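TRAP dicarboxylate transporter, DctP subunit (Sulfurospirillum deleyianum, PDB 4OVS) probably captures succinate and related dicarboxylates in the periplasm and hands them to a TRAP-type membrane transporter. Local coordinates at residues A263-Y266 against E267-A271; A303-Q306 against K307-A311; Q315-T319 against I320-L324. All blocks are in the same frame, centred on the assembly; numbering follows the deposited sequence.

Contact 1: residues A263-Y266 against E267-A271; sequences ATEY and ERKEA
Tyr266 and Glu270 make an i to i+4 side-chain contact on the long helix 253-289, and the pairs Glu265-Lys269 and Thr264-Arg268 repeat that spacing on other flanks. Glu270 CG lies over one face of the Tyr266 ring as a CH-pi contact, 4.0 Å from the ring centroid. A bend at chi2 (-73°) then brings the carboxylate round to the phenol, where Tyr266 OH gives Glu270 OE1 a weak hydrogen bond of 2.8 Å; the two planes stand 74° apart. Phe46 of helix 39-54 stacks on the same tyrosine. A leucine in place of Tyr266 would probably leave Glu270 OE1 without this donor, Phe46 without its ring partner and the carboxylate freer to turn. On the exposed flank Glu265 and Lys269 run side by side, Glu265 CG touching Lys269 CE at 3.5 Å. Their charged ends stay too far apart for a salt bridge, and one water joins them, donating to Glu265 OE2 (2.6 Å) and accepting from Lys269 NZ (3.1 Å). Arg268 passes Thr264 CG2, its NE 3.9 Å away, and reaches Asp121 and the carbonyl of Tyr142. Glu267, buried and bonded through OE1 to Asp144 N, comes within about 4 Å (nearest side-chain atoms) of Lys40, a residue that binds succinate; this regular alpha-helical turn thus lies just behind the succinate site of a TRAP solute-binding protein.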
# COMPACT_ATOMS: atom_id res chain seq x y z
N ALA A 263 -11.13 -14.16 -0.72
CA ALA A 263 -9.79 -13.73 -1.06
C ALA A 263 -9.29 -12.67 -0.10
O ALA A 263 -8.10 -12.61 0.23
CB ALA A 263 -9.73 -13.23 -2.51
N THR A 264 -10.22 -11.86 0.39
CA THR A 264 -9.91 -10.81 1.35
C THR A 264 -9.48 -11.47 2.67
O THR A 264 -8.47 -11.09 3.25
CB THR A 264 -11.14 -9.93 1.57
OG1 THR A 264 -11.46 -9.22 0.34
CG2 THR A 264 -10.92 -8.95 2.65
N GLU A 265 -10.24 -12.48 3.11
CA GLU A 265 -9.94 -13.22 4.38
C GLU A 265 -8.55 -13.87 4.24
O GLU A 265 -7.72 -13.80 5.15
CB GLU A 265 -10.99 -14.30 4.64
CG GLU A 265 -10.47 -15.47 5.53
CD GLU A 265 -11.52 -16.54 5.85
OE1 GLU A 265 -12.14 -17.10 4.90
OE2 GLU A 265 -11.71 -16.84 7.07
N TYR A 266 -8.29 -14.44 3.07
CA TYR A 266 -7.04 -15.14 2.80
C TYR A 266 -5.85 -14.17 2.74
O TYR A 266 -4.82 -14.40 3.34
CB TYR A 266 -7.15 -15.90 1.49
CG TYR A 266 -5.84 -16.43 1.03
CD1 TYR A 266 -5.23 -17.46 1.71
CD2 TYR A 266 -5.21 -15.93 -0.09
CE1 TYR A 266 -4.00 -17.97 1.31
CE2 TYR A 266 -3.99 -16.43 -0.52
CZ TYR A 266 -3.39 -17.45 0.19
OH TYR A 266 -2.17 -17.97 -0.18
N GLU A 267 -6.02 -13.06 2.03
CA GLU A 267 -4.99 -12.03 1.98
C GLU A 267 -4.58 -11.53 3.33
O GLU A 267 -3.39 -11.34 3.56
CB GLU A 267 -5.42 -10.86 1.10
CG GLU A 267 -4.34 -9.95 0.72
CD GLU A 267 -3.97 -8.84 1.72
OE1 GLU A 267 -4.76 -8.51 2.66
OE2 GLU A 267 -2.84 -8.27 1.52
N ARG A 268 -5.53 -11.31 4.22
CA ARG A 268 -5.18 -10.74 5.50
C ARG A 268 -4.42 -11.77 6.37
O ARG A 268 -3.60 -11.38 7.18
CB ARG A 268 -6.35 -10.14 6.23
CG ARG A 268 -7.11 -9.06 5.46
CD ARG A 268 -8.34 -8.66 6.25
NE ARG A 268 -9.02 -7.50 5.69
CZ ARG A 268 -9.97 -6.81 6.32
NH1 ARG A 268 -10.34 -7.14 7.55
NH2 ARG A 268 -10.57 -5.79 5.73
N LYS A 269 -4.68 -13.06 6.18
CA LYS A 269 -3.96 -14.11 6.89
C LYS A 269 -2.50 -14.13 6.38
O LYS A 269 -1.58 -14.12 7.18
CB LYS A 269 -4.70 -15.45 6.70
CG LYS A 269 -6.00 -15.54 7.53
CD LYS A 269 -6.81 -16.78 7.10
CE LYS A 269 -8.17 -16.85 7.70
NZ LYS A 269 -8.18 -17.02 9.16
N GLU A 270 -2.30 -14.07 5.06
CA GLU A 270 -0.98 -14.07 4.49
C GLU A 270 -0.23 -12.84 4.99
O GLU A 270 0.93 -12.90 5.31
CB GLU A 270 -1.02 -14.09 2.96
CG GLU A 270 -1.37 -15.47 2.35
CD GLU A 270 -0.24 -16.52 2.44
OE1 GLU A 270 -0.51 -17.69 2.09
OE2 GLU A 270 0.91 -16.19 2.82
N ALA A 271 -0.92 -11.72 5.11
CA ALA A 271 -0.25 -10.50 5.58
C ALA A 271 0.15 -10.56 7.04
O ALA A 271 1.14 -9.95 7.39
CB ALA A 271 -1.05 -9.26 5.33
O HOH W 1 -11.15 -17.90 9.39

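Contact 2: residues A303-Q306 against K307-A311; sequences AAWQ and KAMEA
Trp305 and Met309, modelled as selenomethionine, supply the apolar part of this contact between neighbouring turns of helix 299-310. The two side chains run alongside each other in the same direction. Met309 SE stands 4.2 Å from Trp305 CE3, and the terminal methyl CE is equally far from Trp305 CZ3. Selenium lies 5.5 Å from the centroid of the six-membered ring and 70° off its normal, an oblique Met-aromatic approach beside the benzo part of the indole. The methionine has CG beside the backbone N and anti to the carbonyl carbon (chi1 -74°), which keeps Met309 CG 3.4 Å from Trp305 O. Both residues are buried; Ile157 and Leu297 pack on the indole, whose NE1 is hydrogen-bonded to the carbonyl of Leu158.

The polar framework is plain alpha-helix: four successive i to i+4 backbone bonds, from Lys307 N to Ala303 O through Glu310 N to Gln306 O. This spacing sets Trp305 one turn before Met309 on the buried face and Gln306 one turn before Glu310 on a more open one.

In that second pair the touch is between a carboxylate oxygen and an aliphatic carbon: Glu310 OE2 comes to 3.3 Å from Gln306 CG. The glutamate chain, extended beyond its CG, lies beside the glutamine and points the same way, while its own CG rests 3.3 Å from Gln306 O. Phe108 touches both side chains.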
# COMPACT_ATOMS: atom_id res chain seq x y z
N ALA A 303 10.33 8.11 19.98
CA ALA A 303 9.63 9.30 20.43
C ALA A 303 9.95 10.46 19.52
O ALA A 303 9.07 11.20 19.09
CB ALA A 303 10.06 9.61 21.82
N ALA A 304 11.23 10.62 19.22
CA ALA A 304 11.69 11.77 18.45
C ALA A 304 11.12 11.73 17.03
O ALA A 304 10.83 12.76 16.42
CB ALA A 304 13.20 11.78 18.41
N TRP A 305 10.98 10.53 16.50
CA TRP A 305 10.32 10.38 15.22
C TRP A 305 8.85 10.77 15.31
O TRP A 305 8.32 11.41 14.40
CB TRP A 305 10.46 8.94 14.71
CG TRP A 305 11.82 8.65 14.17
CD1 TRP A 305 12.80 7.89 14.76
CD2 TRP A 305 12.36 9.12 12.94
NE1 TRP A 305 13.92 7.87 13.96
CE2 TRP A 305 13.68 8.62 12.84
CE3 TRP A 305 11.86 9.92 11.91
CZ2 TRP A 305 14.49 8.88 11.75
CZ3 TRP A 305 12.67 10.18 10.82
CH2 TRP A 305 13.97 9.66 10.74
N GLN A 306 8.20 10.40 16.41
CA GLN A 306 6.76 10.68 16.57
C GLN A 306 6.51 12.16 16.68
O GLN A 306 5.61 12.70 16.05
CB GLN A 306 6.21 10.02 17.83
CG GLN A 306 5.45 8.74 17.56
CD GLN A 306 5.63 7.71 18.66
OE1 GLN A 306 6.49 7.85 19.53
NE2 GLN A 306 4.81 6.67 18.62
N LYS A 307 7.34 12.83 17.47
CA LYS A 307 7.18 14.25 17.67
C LYS A 307 7.34 15.00 16.35
O LYS A 307 6.52 15.84 15.98
CB LYS A 307 8.19 14.79 18.68
CG LYS A 307 8.01 16.30 18.89
CD LYS A 307 8.97 16.87 19.91
CE LYS A 307 8.66 18.35 20.15
NZ LYS A 307 9.54 18.95 21.20
N ALA A 308 8.40 14.69 15.62
CA ALA A 308 8.73 15.48 14.45
C ALA A 308 7.70 15.27 13.35
O ALA A 308 7.39 16.20 12.61
CB ALA A 308 10.11 15.08 13.93
N MSE A 309 7.20 14.04 13.24
CA MSE A 309 6.37 13.68 12.11
C MSE A 309 4.89 13.98 12.34
O MSE A 309 4.15 14.26 11.39
CB MSE A 309 6.61 12.22 11.74
CG MSE A 309 7.95 11.99 11.04
SE MSE A 309 8.02 10.18 10.25
CE MSE A 309 9.14 10.52 8.64
N GLU A 310 4.43 13.92 13.58
CA GLU A 310 3.04 14.26 13.87
C GLU A 310 2.79 15.75 13.76
O GLU A 310 1.64 16.18 13.60
CB GLU A 310 2.64 13.75 15.24
CG GLU A 310 2.49 12.24 15.24
CD GLU A 310 2.62 11.65 16.62
OE1 GLU A 310 2.71 12.43 17.59
OE2 GLU A 310 2.67 10.39 16.71
N ALA A 311 3.85 16.53 13.82
CA ALA A 311 3.71 17.98 13.77
C ALA A 311 3.00 18.43 12.50
O ALA A 311 2.54 19.55 12.41
CB ALA A 311 5.09 18.67 13.89

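Contact 3: residues Q315-T319 against I320-L324; sequences QFYKT and IGEDL
Glu322 crosses one face of the Tyr317 ring, five residues back, near the start of helix 317-330. Its CB comes first, 3.8 Å from Tyr317 CG, and makes a CH-pi contact over the ring. CG is anti to the backbone N (chi1 173°), which sends the chain out across the aromatic face, and it sits 4.0 Å above the plane, over the middle of the ring. CD follows at 3.7 Å from Tyr317 CE2. At the tip the carboxylate lies almost flat on the ring, the planes 16° apart, with OE1 at 3.8 Å from Tyr317 CD2 and OE2 above the CE2 side; OE2 also has a weak, long ion pair with Lys326.

The backbone beneath is irregular. A water accepts from Glu322 N and donates to Tyr317 O (2.8 Å), tying the ends of the turn together. Gly321 has a phi of 117°, where a CB would press on the carbonyl oxygen of Ile320, so its lack of a side chain suits the turn. One regular bond, Ile320 N to Phe316 O, holds the step before at 2.9 Å, and there Ile320 CD1 packs 3.9 Å from Phe316 CB while the phenylalanine ring goes on to helix 174-181. An i to i+5 stack of this kind fits the wide pi-type turn with which helix 317-330 begins.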
# COMPACT_ATOMS: atom_id res chain seq x y z
N GLN A 315 -1.71 20.86 9.31
CA GLN A 315 -1.71 21.25 7.90
C GLN A 315 -2.87 20.58 7.15
O GLN A 315 -3.27 21.06 6.09
CB GLN A 315 -0.40 20.81 7.23
CG GLN A 315 0.88 21.21 7.98
CD GLN A 315 2.11 20.83 7.20
OE1 GLN A 315 2.05 20.64 5.98
NE2 GLN A 315 3.23 20.70 7.89
N PHE A 316 -3.39 19.48 7.69
CA PHE A 316 -4.35 18.64 6.97
C PHE A 316 -5.76 18.58 7.58
O PHE A 316 -6.61 17.82 7.10
CB PHE A 316 -3.76 17.23 6.83
CG PHE A 316 -2.51 17.19 6.04
CD1 PHE A 316 -2.55 17.13 4.67
CD2 PHE A 316 -1.28 17.26 6.67
CE1 PHE A 316 -1.38 17.12 3.92
CE2 PHE A 316 -0.09 17.25 5.93
CZ PHE A 316 -0.14 17.17 4.56
N TYR A 317 -6.01 19.36 8.63
CA TYR A 317 -7.37 19.48 9.19
C TYR A 317 -8.37 19.97 8.14
O TYR A 317 -9.54 19.58 8.14
CB TYR A 317 -7.38 20.47 10.36
CG TYR A 317 -6.70 19.97 11.62
CD1 TYR A 317 -6.12 18.70 11.68
CD2 TYR A 317 -6.63 20.78 12.75
CE1 TYR A 317 -5.51 18.26 12.84
CE2 TYR A 317 -6.03 20.34 13.90
CZ TYR A 317 -5.48 19.09 13.95
OH TYR A 317 -4.88 18.67 15.11
N LYS A 318 -7.91 20.83 7.24
CA LYS A 318 -8.79 21.40 6.25
C LYS A 318 -9.23 20.37 5.21
O LYS A 318 -10.42 20.26 4.91
CB LYS A 318 -8.12 22.59 5.59
CG LYS A 318 -8.91 23.23 4.48
CD LYS A 318 -8.07 24.30 3.81
CE LYS A 318 -7.91 25.53 4.69
NZ LYS A 318 -9.18 26.28 4.75
N THR A 319 -8.28 19.60 4.68
CA THR A 319 -8.58 18.75 3.54
C THR A 319 -8.96 17.33 3.95
O THR A 319 -9.65 16.64 3.20
CB THR A 319 -7.39 18.69 2.57
OG1 THR A 319 -6.19 18.40 3.32
CG2 THR A 319 -7.21 20.01 1.85
N ILE A 320 -8.50 16.89 5.12
CA ILE A 320 -8.85 15.56 5.65
C ILE A 320 -9.99 15.63 6.66
O ILE A 320 -10.92 14.83 6.62
CB ILE A 320 -7.65 14.88 6.37
CG1 ILE A 320 -6.47 14.72 5.41
CG2 ILE A 320 -8.06 13.52 6.94
CD1 ILE A 320 -5.36 13.78 5.92
N GLY A 321 -9.91 16.58 7.58
CA GLY A 321 -10.97 16.76 8.56
C GLY A 321 -10.46 16.51 9.96
O GLY A 321 -10.08 15.40 10.31
N GLU A 322 -10.44 17.55 10.78
CA GLU A 322 -9.92 17.39 12.12
C GLU A 322 -10.69 16.30 12.84
O GLU A 322 -10.09 15.42 13.42
CB GLU A 322 -10.01 18.66 12.92
CG GLU A 322 -9.62 18.44 14.37
CD GLU A 322 -9.42 19.74 15.14
OE1 GLU A 322 -9.89 20.79 14.67
OE2 GLU A 322 -8.78 19.70 16.22
N ASP A 323 -12.01 16.36 12.78
CA ASP A 323 -12.80 15.43 13.57
C ASP A 323 -12.67 14.01 13.03
O ASP A 323 -12.93 13.04 13.73
CB ASP A 323 -14.26 15.90 13.65
CG ASP A 323 -14.43 17.13 14.55
OD1 ASP A 323 -13.75 17.21 15.62
OD2 ASP A 323 -15.21 18.03 14.17
N LEU A 324 -12.24 13.88 11.78
CA LEU A 324 -12.06 12.55 11.20
C LEU A 324 -10.78 11.98 11.82
O LEU A 324 -10.77 10.84 12.28
CB LEU A 324 -12.00 12.63 9.68
CG LEU A 324 -11.90 11.36 8.83
CD1 LEU A 324 -12.82 10.27 9.33
CD2 LEU A 324 -12.24 11.69 7.38
O HOH W 2 -12.11 19.83 9.30

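All three are partly buried; contact 1 lies nearest the centre of the chain and close to the succinate site, contacts 2 and 3 lie farther out and away from it. Each stays within a single stretch of chain, and no two touch across space: contact 1 is about 20 Å from contact 2 and 17 Å from contact 3, nearest atoms in both cases. Contacts 2 and 3 belong to successive helices, 299-310 and 317-330. The chemistry shifts with place. Contact 1 is rich in charged and hydrogen-bonded side chains on a regular helix, contact 2 turns an apolar selenium-indole pair inward, and contact 3 stacks a carboxylate on a ring where the helix is distorted.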